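Local coordinates for zinc phosphodiesterase ELAC protein 1 (Homo sapiens, PDB 3ZWF), which removes 2',3'-cyclic phosphates from tRNA during repair and has some tRNA 3'-processing endonuclease activity, using two zinc ions, at residues 21-26 with 46-51; 267-272 with 353-358; 30-35 with 70-75; 163-168 with 185-190. All blocks are in the same frame, centred on the assembly; numbering follows the deposited sequence.

Contact 1. Residues 21-26 with 46-51; sequences AVVLRC and SQLKAG
In the metallo-beta-lactamase fold of this enzyme, Leu48 lies over Val23 and Arg25 of strand 21-26, coming from the connection between helix 39-45 and strand 53-57. The two segments share no hydrogen bond, and the contact rests on the two methyl branches of Leu48, each of which has its own partner. CD1 points at Val23, meeting its branch point at 3.9 Å (Leu48 CD1 to Val23 CB) and lying nearly as close to both of its methyls, so that the two side chains meet tip to tip. CG of Leu48 stands beside the backbone N, opposite the carbonyl carbon (chi1 -54°), which carries the fork toward the strand.

The loop is shaped for this by an ST turn, in which the backbone N of Leu48 donates to Ser46 OG over 3.0 Å; the same hydroxyl is also hydrogen-bonded to the carbonyl oxygen of Leu43 in the preceding helix. Leu48 also packs on Thr4 of strand 2-5 and on Leu43. It thus joins the loop to strands 21-26 and 2-5, and Val23 carries the apolar packing on to Cys30 and Leu32 of strand 29-33.

At the outer end, Arg25 is bent at chi3 (49°), which turns its guanidinium back over the leucine. Its NE makes a salt bridge to Asp2, consistent with that bridge fixing the rotation of the group. Leu48 CD2 touches Arg25 CD at 3.8 Å and sits 3.6 Å above one face of the guanidinium, displaced toward the rim, with Arg25 NH1 at 3.9 Å from Leu48 CD2.

Contact 2. Residues 267-272 with 353-358; sequences ADLLIH and MVISIP
Ile355 and Ile357 of the second segment face Leu269 and Asp268 across the interior between the two beta-sheets of the metallo-beta-lactamase sandwich. Strand 354-356 is the outermost strand of one sheet within this chain, and strand 269-273 runs through the other, between strands 245-249 and 306-310.

Ile355 is the first residue of 353-358 to reach across. It points inward and offers its branch methyl to one arm of Leu269, with Ile355 CG2 at 4.4 Å from Leu269 CD1, a loose apolar approach. Both residues also pack on Arg306 and Val308 of strand 306-310.

Ile357 turns inward again. Its CG1 stands beside the backbone N (chi1 -55°), and this leaves CG2 on the far side from that nitrogen, where it meets the methylene of Asp268 at 4.0 Å (Ile357 CG2 to Asp268 CB). The backbones come nearest each other at this pair, with 7.4 Å between Asp268 CA and Ile357 CA. Ile246 of the neighbouring strand 245-249 packs on Ile357 and Leu269 alike. The carbonyl oxygen of Ile357 accepts a hydrogen bond from Arg244 NH1.

The aspartate thus presents only carbon to the isoleucine, while its carboxylate is engaged elsewhere, OD2 taking a hydrogen bond from the backbone N of Lys245. No hydrogen bond joins the two segments, so their own contact is consistent with apolar packing of branched side chains; the polar tie nearby is that of Ile357 O to Arg244.

Contact 3. Residues 30-35 with 70-75; sequences CWLFDC and PGLLCT
A first torsion near 180° in both Leu72 (chi1 180°) and Leu32 (chi1 177°) extends each side chain away from its own backbone N, and the two meet tip to tip between a helix and a sheet. This is the alpha/beta layer of the metallo-beta-lactamase fold: helix 69-79 lies against segment 30-35. Cys35, three residues along from Leu32, has its SG swung likewise away from the backbone N (chi1 -163°), which sets the sulfur beside the same leucine.

Leu72 CD2 is thus shared by two residues. Leu32 CD2 approaches it to 3.3 Å, tighter than usual for two methyls, so that the exact spacing is doubtful although the contact itself is plain. Leu32 is backed by Ala21 and Val23 of strand 21-26.

Between the two contacting residues of the first segment, Asp34 turns another way: its OD2 hydrogen-bonds His65 ND1 and Thr59 OG1, making it a second-shell residue to a zinc ligand. On the helix, Pro70 and Cys74 pack on Phe67 of the second subunit. Cys35 SG lies 3.5 Å from Leu72 CD2 and 4.0 Å from Leu72 CB.

Contact 4. Residues 163-168 with 185-190; sequences YLLFDD and FGFSVV
Tyr163 meets Phe185 across the width of strand 171-179, which pairs antiparallel with both segments and separates them. From CB, the tyrosine's CG stands beside the backbone N (chi1 -56°), directing the ring inward. Farther out, Tyr163 CE1 is 3.6 Å from Phe185 CE1, and this one phenylalanine carbon also lies 3.7 Å from Tyr163 CZ. At the tip, Tyr163 OH is again 3.6 Å from Phe185 CE1, sitting at the edge of the phenylalanine ring and in its plane. The rings form an offset edge-to-face pair, Phe185 giving the edge, with centroids 5.3 Å apart and planes at 89°. The hydroxyl hydrogen-bonds the carbonyl oxygen of Val122, which ties down the far end of the tyrosine.

Two residues along each strand, Leu165 and Phe187 make the second pair, their side chains crossing at about a right angle. One methyl does the touching: Leu165 CD1 lies at the rim of the phenylalanine, near the ring plane and 3.7 Å from Phe187 CD1. Phe187 leans on Ala175 of the intervening strand and pairs edge-to-face with Phe57, whereas Leu165 packs on Ile154.

Leu165 and Phe166 both face Val173 in a classic beta bulge, which interrupts the regular course of strand 163-167 at the residue that reaches Phe187. The whole is an aromatic-rich core between the sheets of the metallo-beta-lactamase sandwich, near its metal site: the side chain of Phe185 is about 6 Å from that of the zinc ligand His60.

Overall arrangement
Contacts 1 and 3 are the most closely joined: their centres lie about 10 Å apart, their segments alternate along the chain, and strands 21-26 and 29-33 are sheet neighbours, with probable hydrogen bonds from Trp31 N to Leu24 O and Phe33 N to Val22 O. The other face of this sheet meets the second one. Trp31 and Phe33 of contact 3 pack on Phe166, Phe187 and Val189 of contact 4, and Val22 of contact 1 touches Ile271 of contact 2. Contacts 2 and 4 do not touch, their centres lying about 17 Å apart. Contacts 3 and 4 approach the active site most nearly: Cys35 and Phe185 have side chains about 12 Å and 11 Å from a zinc ion.

Contact 1. Residues 21-26 with 46-51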
loop_
_atom_site.group_PDB
_atom_site.type_symbol
_atom_site.label_atom_id
_atom_site.label_comp_id
_atom_site.label_asym_id
_atom_site.label_seq_id
_atom_site.Cartn_x
_atom_site.Cartn_y
_atom_site.Cartn_z
ATOM N N ALA A 21 11.370 -2.747 -4.515
ATOM C CA ALA A 21 11.425 -4.055 -3.867
ATOM C C ALA A 21 12.365 -4.970 -4.668
ATOM O O ALA A 21 12.247 -5.075 -5.891
ATOM C CB ALA A 21 10.076 -4.686 -3.757
ATOM N N VAL A 22 13.257 -5.614 -3.945
ATOM C CA VAL A 22 14.207 -6.573 -4.529
ATOM C C VAL A 22 14.316 -7.744 -3.570
ATOM O O VAL A 22 14.408 -7.533 -2.349
ATOM C CB VAL A 22 15.650 -5.996 -4.706
ATOM C CG1 VAL A 22 16.455 -6.904 -5.673
ATOM C CG2 VAL A 22 15.634 -4.540 -5.170
ATOM N N VAL A 23 14.332 -8.967 -4.097
ATOM C CA VAL A 23 14.492 -10.179 -3.283
ATOM C C VAL A 23 15.810 -10.890 -3.557
ATOM O O VAL A 23 16.146 -11.183 -4.686
ATOM C CB VAL A 23 13.325 -11.162 -3.468
ATOM C CG1 VAL A 23 13.585 -12.472 -2.774
ATOM C CG2 VAL A 23 12.042 -10.536 -2.937
ATOM N N LEU A 24 16.556 -11.116 -2.480
ATOM C CA LEU A 24 17.722 -11.979 -2.473
ATOM C C LEU A 24 17.320 -13.374 -1.972
ATOM O O LEU A 24 16.708 -13.550 -0.902
ATOM C CB LEU A 24 18.809 -11.379 -1.577
ATOM C CG LEU A 24 20.106 -12.182 -1.461
ATOM C CD1 LEU A 24 20.816 -12.369 -2.805
ATOM C CD2 LEU A 24 21.011 -11.459 -0.455
ATOM N N ARG A 25 17.688 -14.371 -2.761
ATOM C CA ARG A 25 17.306 -15.740 -2.503
ATOM C C ARG A 25 18.548 -16.569 -2.385
ATOM O O ARG A 25 19.413 -16.481 -3.229
ATOM C CB ARG A 25 16.422 -16.254 -3.635
ATOM C CG ARG A 25 15.620 -17.493 -3.306
ATOM C CD ARG A 25 14.567 -17.790 -4.354
ATOM N NE ARG A 25 15.019 -17.779 -5.736
ATOM C CZ ARG A 25 14.320 -18.300 -6.745
ATOM N NH1 ARG A 25 13.147 -18.884 -6.530
ATOM N NH2 ARG A 25 14.795 -18.237 -7.986
ATOM N N CYS A 26 18.638 -17.318 -1.298
ATOM C CA CYS A 26 19.690 -18.310 -1.085
ATOM C C CYS A 26 19.050 -19.609 -0.619
ATOM O O CYS A 26 18.439 -19.653 0.446
ATOM C CB CYS A 26 20.706 -17.835 -0.044
ATOM S SG CYS A 26 21.401 -16.188 -0.325
ATOM N N SER A 46 5.530 -12.920 -9.841
ATOM C CA SER A 46 6.874 -13.486 -9.968
ATOM C C SER A 46 6.899 -14.999 -9.736
ATOM O O SER A 46 5.916 -15.593 -9.332
ATOM C CB SER A 46 7.824 -12.794 -8.996
ATOM O OG SER A 46 7.711 -13.346 -7.696
ATOM N N GLN A 47 8.057 -15.617 -9.961
ATOM C CA GLN A 47 8.268 -17.036 -9.581
ATOM C C GLN A 47 8.518 -17.265 -8.088
ATOM O O GLN A 47 8.607 -18.403 -7.636
ATOM C CB GLN A 47 9.405 -17.672 -10.400
ATOM N N LEU A 48 8.616 -16.187 -7.321
ATOM C CA LEU A 48 8.859 -16.263 -5.874
ATOM C C LEU A 48 7.554 -16.444 -5.114
ATOM O O LEU A 48 6.477 -16.188 -5.645
ATOM C CB LEU A 48 9.486 -14.972 -5.392
ATOM C CG LEU A 48 10.733 -14.491 -6.092
ATOM C CD1 LEU A 48 10.870 -13.005 -5.806
ATOM C CD2 LEU A 48 11.944 -15.278 -5.597
ATOM N N LYS A 49 7.668 -16.859 -3.859
ATOM C CA LYS A 49 6.505 -17.038 -2.979
ATOM C C LYS A 49 6.689 -16.221 -1.691
ATOM O O LYS A 49 7.712 -16.353 -0.999
ATOM C CB LYS A 49 6.304 -18.526 -2.656
ATOM N N ALA A 50 5.710 -15.364 -1.402
ATOM C CA ALA A 50 5.715 -14.505 -0.205
ATOM C C ALA A 50 5.986 -15.312 1.063
ATOM O O ALA A 50 6.730 -14.882 1.955
ATOM C CB ALA A 50 4.370 -13.752 -0.070
ATOM N N GLY A 51 5.397 -16.502 1.120
ATOM C CA GLY A 51 5.545 -17.403 2.273
ATOM C C GLY A 51 6.954 -17.867 2.596
ATOM O O GLY A 51 7.196 -18.372 3.683
#

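Contact 2. Residues 267-272 with 353-358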
loop_
_atom_site.group_PDB
_atom_site.type_symbol
_atom_site.label_atom_id
_atom_site.label_comp_id
_atom_site.label_asym_id
_atom_site.label_seq_id
_atom_site.Cartn_x
_atom_site.Cartn_y
_atom_site.Cartn_z
ATOM N N ALA A 267 32.266 -5.801 -4.086
ATOM C CA ALA A 267 30.918 -6.367 -4.210
ATOM C C ALA A 267 30.768 -7.129 -5.526
ATOM O O ALA A 267 31.119 -6.625 -6.609
ATOM C CB ALA A 267 29.845 -5.290 -4.113
ATOM N N ASP A 268 30.210 -8.327 -5.423
ATOM C CA ASP A 268 29.871 -9.127 -6.598
ATOM C C ASP A 268 28.699 -8.558 -7.346
ATOM O O ASP A 268 28.630 -8.648 -8.569
ATOM C CB ASP A 268 29.607 -10.560 -6.191
ATOM C CG ASP A 268 30.849 -11.206 -5.645
ATOM O OD1 ASP A 268 31.767 -11.463 -6.440
ATOM O OD2 ASP A 268 30.931 -11.389 -4.423
ATOM N N LEU A 269 27.779 -7.972 -6.588
ATOM C CA LEU A 269 26.671 -7.213 -7.142
ATOM C C LEU A 269 26.448 -5.984 -6.272
ATOM O O LEU A 269 26.359 -6.088 -5.046
ATOM C CB LEU A 269 25.441 -8.092 -7.212
ATOM C CG LEU A 269 24.351 -7.538 -8.140
ATOM C CD1 LEU A 269 24.785 -7.794 -9.568
ATOM C CD2 LEU A 269 22.966 -8.121 -7.865
ATOM N N LEU A 270 26.394 -4.826 -6.905
ATOM C CA LEU A 270 26.081 -3.566 -6.253
ATOM C C LEU A 270 24.809 -2.984 -6.901
ATOM O O LEU A 270 24.806 -2.723 -8.097
ATOM C CB LEU A 270 27.233 -2.579 -6.401
ATOM C CG LEU A 270 27.010 -1.135 -5.951
ATOM C CD1 LEU A 270 26.629 -1.084 -4.505
ATOM C CD2 LEU A 270 28.321 -0.366 -6.172
ATOM N N ILE A 271 23.761 -2.823 -6.101
ATOM C CA ILE A 271 22.451 -2.252 -6.546
ATOM C C ILE A 271 22.356 -0.811 -6.048
ATOM O O ILE A 271 22.495 -0.533 -4.850
ATOM C CB ILE A 271 21.279 -3.050 -6.053
ATOM C CG1 ILE A 271 21.397 -4.510 -6.492
ATOM C CG2 ILE A 271 19.910 -2.356 -6.486
ATOM C CD1 ILE A 271 20.242 -5.346 -5.989
ATOM N N HIS A 272 22.240 0.104 -6.998
ATOM C CA HIS A 272 22.298 1.534 -6.728
ATOM C C HIS A 272 21.170 2.241 -7.510
ATOM O O HIS A 272 20.865 1.887 -8.637
ATOM C CB HIS A 272 23.670 2.086 -7.165
ATOM C CG HIS A 272 24.041 3.396 -6.548
ATOM N ND1 HIS A 272 23.382 4.577 -6.835
ATOM C CD2 HIS A 272 25.059 3.723 -5.705
ATOM C CE1 HIS A 272 23.942 5.556 -6.131
ATOM N NE2 HIS A 272 24.959 5.069 -5.448
ATOM N N MET A 353 13.221 -9.005 -13.526
ATOM C CA MET A 353 14.577 -9.407 -13.875
ATOM C C MET A 353 15.162 -10.245 -12.730
ATOM O O MET A 353 15.004 -9.919 -11.551
ATOM C CB MET A 353 15.456 -8.181 -14.133
ATOM C CG MET A 353 16.897 -8.486 -14.548
ATOM S SD MET A 353 17.890 -6.997 -14.688
ATOM C CE MET A 353 17.508 -6.554 -16.369
ATOM N N VAL A 354 15.794 -11.362 -13.104
ATOM C CA VAL A 354 16.495 -12.192 -12.156
ATOM C C VAL A 354 17.953 -12.244 -12.552
ATOM O O VAL A 354 18.250 -12.536 -13.686
ATOM C CB VAL A 354 15.954 -13.632 -12.153
ATOM C CG1 VAL A 354 16.683 -14.462 -11.096
ATOM C CG2 VAL A 354 14.452 -13.649 -11.864
ATOM N N ILE A 355 18.831 -11.927 -11.612
ATOM C CA ILE A 355 20.283 -12.008 -11.807
ATOM C C ILE A 355 20.832 -13.062 -10.854
ATOM O O ILE A 355 20.620 -12.997 -9.676
ATOM C CB ILE A 355 20.999 -10.677 -11.529
ATOM C CG1 ILE A 355 20.498 -9.599 -12.486
ATOM C CG2 ILE A 355 22.507 -10.846 -11.721
ATOM C CD1 ILE A 355 20.931 -8.204 -12.136
ATOM N N SER A 356 21.580 -14.013 -11.410
ATOM C CA SER A 356 22.124 -15.134 -10.662
ATOM C C SER A 356 23.548 -14.729 -10.295
ATOM O O SER A 356 24.228 -14.127 -11.119
ATOM C CB SER A 356 22.145 -16.379 -11.580
ATOM O OG SER A 356 22.204 -17.588 -10.858
ATOM N N ILE A 357 24.009 -15.041 -9.078
ATOM C CA ILE A 357 25.389 -14.695 -8.690
ATOM C C ILE A 357 26.156 -16.003 -8.510
ATOM O O ILE A 357 25.922 -16.743 -7.560
ATOM C CB ILE A 357 25.486 -13.828 -7.403
ATOM C CG1 ILE A 357 24.642 -12.548 -7.509
ATOM C CG2 ILE A 357 26.912 -13.406 -7.158
ATOM C CD1 ILE A 357 23.192 -12.773 -7.589
ATOM N N PRO A 358 27.059 -16.311 -9.451
ATOM C CA PRO A 358 27.806 -17.553 -9.326
ATOM C C PRO A 358 28.845 -17.467 -8.218
ATOM O O PRO A 358 29.270 -16.374 -7.827
ATOM C CB PRO A 358 28.483 -17.700 -10.695
ATOM C CG PRO A 358 28.654 -16.303 -11.184
ATOM C CD PRO A 358 27.520 -15.497 -10.593
#

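Contact 3. Residues 30-35 with 70-75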
loop_
_atom_site.group_PDB
_atom_site.type_symbol
_atom_site.label_atom_id
_atom_site.label_comp_id
_atom_site.label_asym_id
_atom_site.label_seq_id
_atom_site.Cartn_x
_atom_site.Cartn_y
_atom_site.Cartn_z
ATOM N N CYS A 30 14.224 -16.476 1.249
ATOM C CA CYS A 30 14.070 -15.157 0.616
ATOM C C CYS A 30 14.223 -14.020 1.609
ATOM O O CYS A 30 13.554 -13.998 2.651
ATOM C CB CYS A 30 12.711 -15.011 -0.127
ATOM S SG CYS A 30 12.544 -16.049 -1.554
ATOM N N TRP A 31 15.072 -13.060 1.261
ATOM C CA TRP A 31 15.169 -11.783 1.972
ATOM C C TRP A 31 14.695 -10.631 1.074
ATOM O O TRP A 31 15.168 -10.456 -0.053
ATOM C CB TRP A 31 16.594 -11.458 2.453
ATOM C CG TRP A 31 17.191 -12.438 3.376
ATOM C CD1 TRP A 31 16.571 -13.456 4.038
ATOM C CD2 TRP A 31 18.572 -12.469 3.784
ATOM N NE1 TRP A 31 17.490 -14.140 4.815
ATOM C CE2 TRP A 31 18.726 -13.561 4.661
ATOM C CE3 TRP A 31 19.678 -11.686 3.474
ATOM C CZ2 TRP A 31 19.947 -13.884 5.240
ATOM C CZ3 TRP A 31 20.913 -12.025 4.025
ATOM C CH2 TRP A 31 21.027 -13.114 4.897
ATOM N N LEU A 32 13.748 -9.863 1.583
ATOM C CA LEU A 32 13.203 -8.732 0.853
ATOM C C LEU A 32 13.853 -7.411 1.269
ATOM O O LEU A 32 13.934 -7.078 2.452
ATOM C CB LEU A 32 11.677 -8.657 1.086
ATOM C CG LEU A 32 10.900 -7.480 0.459
ATOM C CD1 LEU A 32 10.930 -7.527 -1.043
ATOM C CD2 LEU A 32 9.450 -7.500 0.980
ATOM N N PHE A 33 14.280 -6.656 0.279
ATOM C CA PHE A 33 14.884 -5.345 0.456
ATOM C C PHE A 33 13.922 -4.326 -0.139
ATOM O O PHE A 33 13.734 -4.264 -1.364
ATOM C CB PHE A 33 16.269 -5.273 -0.215
ATOM C CG PHE A 33 17.291 -6.097 0.471
ATOM C CD1 PHE A 33 17.402 -7.459 0.213
ATOM C CD2 PHE A 33 18.140 -5.532 1.434
ATOM C CE1 PHE A 33 18.381 -8.250 0.889
ATOM C CE2 PHE A 33 19.067 -6.312 2.117
ATOM C CZ PHE A 33 19.188 -7.668 1.836
ATOM N N ASP A 34 13.321 -3.562 0.773
ATOM C CA ASP A 34 12.258 -2.574 0.515
ATOM C C ASP A 34 10.929 -3.217 0.114
ATOM O O ASP A 34 10.850 -4.366 -0.327
ATOM C CB ASP A 34 12.708 -1.466 -0.451
ATOM C CG ASP A 34 13.703 -0.456 0.234
ATOM O OD1 ASP A 34 13.737 -0.435 1.443
ATOM O OD2 ASP A 34 14.383 0.312 -0.469
ATOM N N CYS A 35 9.883 -2.449 0.343
ATOM C CA CYS A 35 8.516 -2.968 0.224
ATOM C C CYS A 35 7.529 -1.852 -0.091
ATOM O O CYS A 35 6.646 -1.520 0.683
ATOM C CB CYS A 35 8.120 -3.732 1.494
ATOM S SG CYS A 35 6.695 -4.802 1.276
ATOM N N PRO A 70 2.514 -3.447 5.399
ATOM C CA PRO A 70 1.371 -4.010 6.141
ATOM C C PRO A 70 0.602 -5.034 5.330
ATOM O O PRO A 70 0.247 -6.112 5.842
ATOM C CB PRO A 70 0.514 -2.770 6.429
ATOM C CG PRO A 70 1.477 -1.671 6.510
ATOM C CD PRO A 70 2.503 -1.973 5.437
ATOM N N GLY A 71 0.348 -4.691 4.065
ATOM C CA GLY A 71 -0.333 -5.588 3.148
ATOM C C GLY A 71 0.394 -6.885 2.960
ATOM O O GLY A 71 -0.208 -7.949 2.994
ATOM N N LEU A 72 1.703 -6.790 2.748
ATOM C CA LEU A 72 2.539 -7.975 2.592
ATOM C C LEU A 72 2.432 -8.914 3.804
ATOM O O LEU A 72 2.269 -10.117 3.641
ATOM C CB LEU A 72 3.969 -7.598 2.313
ATOM C CG LEU A 72 4.940 -8.770 2.141
ATOM C CD1 LEU A 72 4.576 -9.670 0.949
ATOM C CD2 LEU A 72 6.372 -8.236 2.016
ATOM N N LEU A 73 2.572 -8.372 5.012
ATOM C CA LEU A 73 2.514 -9.203 6.234
ATOM C C LEU A 73 1.151 -9.873 6.348
ATOM O O LEU A 73 1.050 -11.061 6.637
ATOM C CB LEU A 73 2.794 -8.372 7.494
ATOM C CG LEU A 73 4.213 -7.758 7.556
ATOM C CD1 LEU A 73 4.392 -6.847 8.755
ATOM C CD2 LEU A 73 5.335 -8.832 7.461
ATOM N N CYS A 74 0.098 -9.106 6.089
ATOM C CA CYS A 74 -1.273 -9.635 6.170
ATOM C C CYS A 74 -1.468 -10.819 5.232
ATOM O O CYS A 74 -2.026 -11.848 5.598
ATOM C CB CYS A 74 -2.315 -8.553 5.848
ATOM S SG CYS A 74 -2.514 -7.374 7.095
ATOM N N THR A 75 -0.999 -10.655 4.011
ATOM C CA THR A 75 -1.197 -11.658 2.972
ATOM C C THR A 75 -0.340 -12.908 3.259
ATOM O O THR A 75 -0.820 -14.035 3.129
ATOM C CB THR A 75 -1.020 -11.008 1.564
ATOM O OG1 THR A 75 -2.026 -9.985 1.414
ATOM C CG2 THR A 75 -1.158 -12.024 0.458
#

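Contact 4. Residues 163-168 with 185-190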
loop_
_atom_site.group_PDB
_atom_site.type_symbol
_atom_site.label_atom_id
_atom_site.label_comp_id
_atom_site.label_asym_id
_atom_site.label_seq_id
_atom_site.Cartn_x
_atom_site.Cartn_y
_atom_site.Cartn_z
ATOM N N TYR A 163 26.368 -0.653 11.138
ATOM C CA TYR A 163 25.415 -1.268 12.051
ATOM C C TYR A 163 25.474 -2.768 11.833
ATOM O O TYR A 163 25.279 -3.235 10.696
ATOM C CB TYR A 163 23.977 -0.822 11.753
ATOM C CG TYR A 163 23.742 0.671 11.760
ATOM C CD1 TYR A 163 24.088 1.447 10.665
ATOM C CD2 TYR A 163 23.125 1.314 12.833
ATOM C CE1 TYR A 163 23.869 2.817 10.660
ATOM C CE2 TYR A 163 22.935 2.695 12.831
ATOM C CZ TYR A 163 23.303 3.423 11.738
ATOM O OH TYR A 163 23.117 4.773 11.717
ATOM N N LEU A 164 25.686 -3.529 12.909
ATOM C CA LEU A 164 25.690 -4.993 12.805
ATOM C C LEU A 164 24.266 -5.486 12.897
ATOM O O LEU A 164 23.591 -5.270 13.897
ATOM C CB LEU A 164 26.557 -5.659 13.889
ATOM C CG LEU A 164 26.686 -7.190 13.770
ATOM C CD1 LEU A 164 27.206 -7.621 12.378
ATOM C CD2 LEU A 164 27.563 -7.740 14.886
ATOM N N LEU A 165 23.776 -6.093 11.817
ATOM C CA LEU A 165 22.408 -6.616 11.827
ATOM C C LEU A 165 22.437 -8.047 12.389
ATOM O O LEU A 165 21.777 -8.345 13.394
ATOM C CB LEU A 165 21.762 -6.499 10.464
ATOM C CG LEU A 165 21.748 -5.068 9.902
ATOM C CD1 LEU A 165 20.784 -4.928 8.664
ATOM C CD2 LEU A 165 21.395 -4.005 11.001
ATOM N N PHE A 166 23.242 -8.907 11.773
ATOM C CA PHE A 166 23.492 -10.254 12.310
ATOM C C PHE A 166 24.731 -10.869 11.713
ATOM O O PHE A 166 25.177 -10.476 10.639
ATOM C CB PHE A 166 22.280 -11.183 12.156
ATOM C CG PHE A 166 21.762 -11.300 10.754
ATOM C CD1 PHE A 166 20.826 -10.432 10.273
ATOM C CD2 PHE A 166 22.261 -12.296 9.893
ATOM C CE1 PHE A 166 20.332 -10.550 8.976
ATOM C CE2 PHE A 166 21.805 -12.417 8.604
ATOM C CZ PHE A 166 20.837 -11.542 8.126
ATOM N N ASP A 167 25.301 -11.806 12.466
ATOM C CA ASP A 167 26.513 -12.486 12.110
ATOM C C ASP A 167 26.404 -13.938 12.540
ATOM O O ASP A 167 26.616 -14.256 13.709
ATOM C CB ASP A 167 27.708 -11.843 12.830
ATOM C CG ASP A 167 29.029 -12.287 12.258
ATOM O OD1 ASP A 167 29.048 -13.373 11.650
ATOM O OD2 ASP A 167 30.043 -11.564 12.400
ATOM N N ASP A 168 26.064 -14.816 11.606
ATOM C CA ASP A 168 26.074 -16.262 11.894
ATOM C C ASP A 168 27.102 -17.025 11.040
ATOM O O ASP A 168 28.008 -16.433 10.456
ATOM C CB ASP A 168 24.654 -16.854 11.803
ATOM C CG ASP A 168 24.032 -16.715 10.431
ATOM O OD1 ASP A 168 24.745 -16.821 9.407
ATOM O OD2 ASP A 168 22.799 -16.523 10.379
ATOM N N PHE A 185 19.690 4.067 4.282
ATOM C CA PHE A 185 20.676 3.036 4.584
ATOM C C PHE A 185 20.947 2.162 3.387
ATOM O O PHE A 185 20.100 1.930 2.534
ATOM C CB PHE A 185 20.243 2.158 5.772
ATOM C CG PHE A 185 20.047 2.934 7.049
ATOM C CD1 PHE A 185 21.131 3.276 7.875
ATOM C CD2 PHE A 185 18.781 3.335 7.413
ATOM C CE1 PHE A 185 20.935 3.998 9.020
ATOM C CE2 PHE A 185 18.601 4.042 8.547
ATOM C CZ PHE A 185 19.671 4.382 9.356
ATOM N N GLY A 186 22.192 1.702 3.332
ATOM C CA GLY A 186 22.577 0.601 2.492
ATOM C C GLY A 186 22.868 -0.647 3.315
ATOM O O GLY A 186 23.157 -0.582 4.542
ATOM N N PHE A 187 22.765 -1.787 2.663
ATOM C CA PHE A 187 22.944 -3.074 3.298
ATOM C C PHE A 187 23.995 -3.858 2.553
ATOM O O PHE A 187 24.005 -3.898 1.311
ATOM C CB PHE A 187 21.652 -3.869 3.339
ATOM C CG PHE A 187 20.545 -3.175 4.098
ATOM C CD1 PHE A 187 20.522 -3.181 5.469
ATOM C CD2 PHE A 187 19.552 -2.495 3.408
ATOM C CE1 PHE A 187 19.522 -2.531 6.178
ATOM C CE2 PHE A 187 18.550 -1.835 4.108
ATOM C CZ PHE A 187 18.529 -1.857 5.503
ATOM N N SER A 188 24.899 -4.447 3.344
ATOM C CA SER A 188 25.922 -5.324 2.846
ATOM C C SER A 188 25.648 -6.755 3.299
ATOM O O SER A 188 25.552 -7.024 4.504
ATOM C CB SER A 188 27.273 -4.901 3.425
ATOM O OG SER A 188 28.280 -5.815 3.034
ATOM N N VAL A 189 25.588 -7.677 2.347
ATOM C CA VAL A 189 25.407 -9.086 2.658
ATOM C C VAL A 189 26.653 -9.854 2.224
ATOM O O VAL A 189 26.993 -9.886 1.029
ATOM C CB VAL A 189 24.153 -9.681 1.967
ATOM C CG1 VAL A 189 24.056 -11.192 2.267
ATOM C CG2 VAL A 189 22.871 -8.920 2.414
ATOM N N VAL A 190 27.315 -10.461 3.196
ATOM C CA VAL A 190 28.502 -11.281 2.921
ATOM C C VAL A 190 28.220 -12.733 3.267
ATOM O O VAL A 190 27.875 -13.068 4.390
ATOM C CB VAL A 190 29.755 -10.769 3.671
ATOM C CG1 VAL A 190 30.903 -11.798 3.597
ATOM C CG2 VAL A 190 30.207 -9.437 3.089
#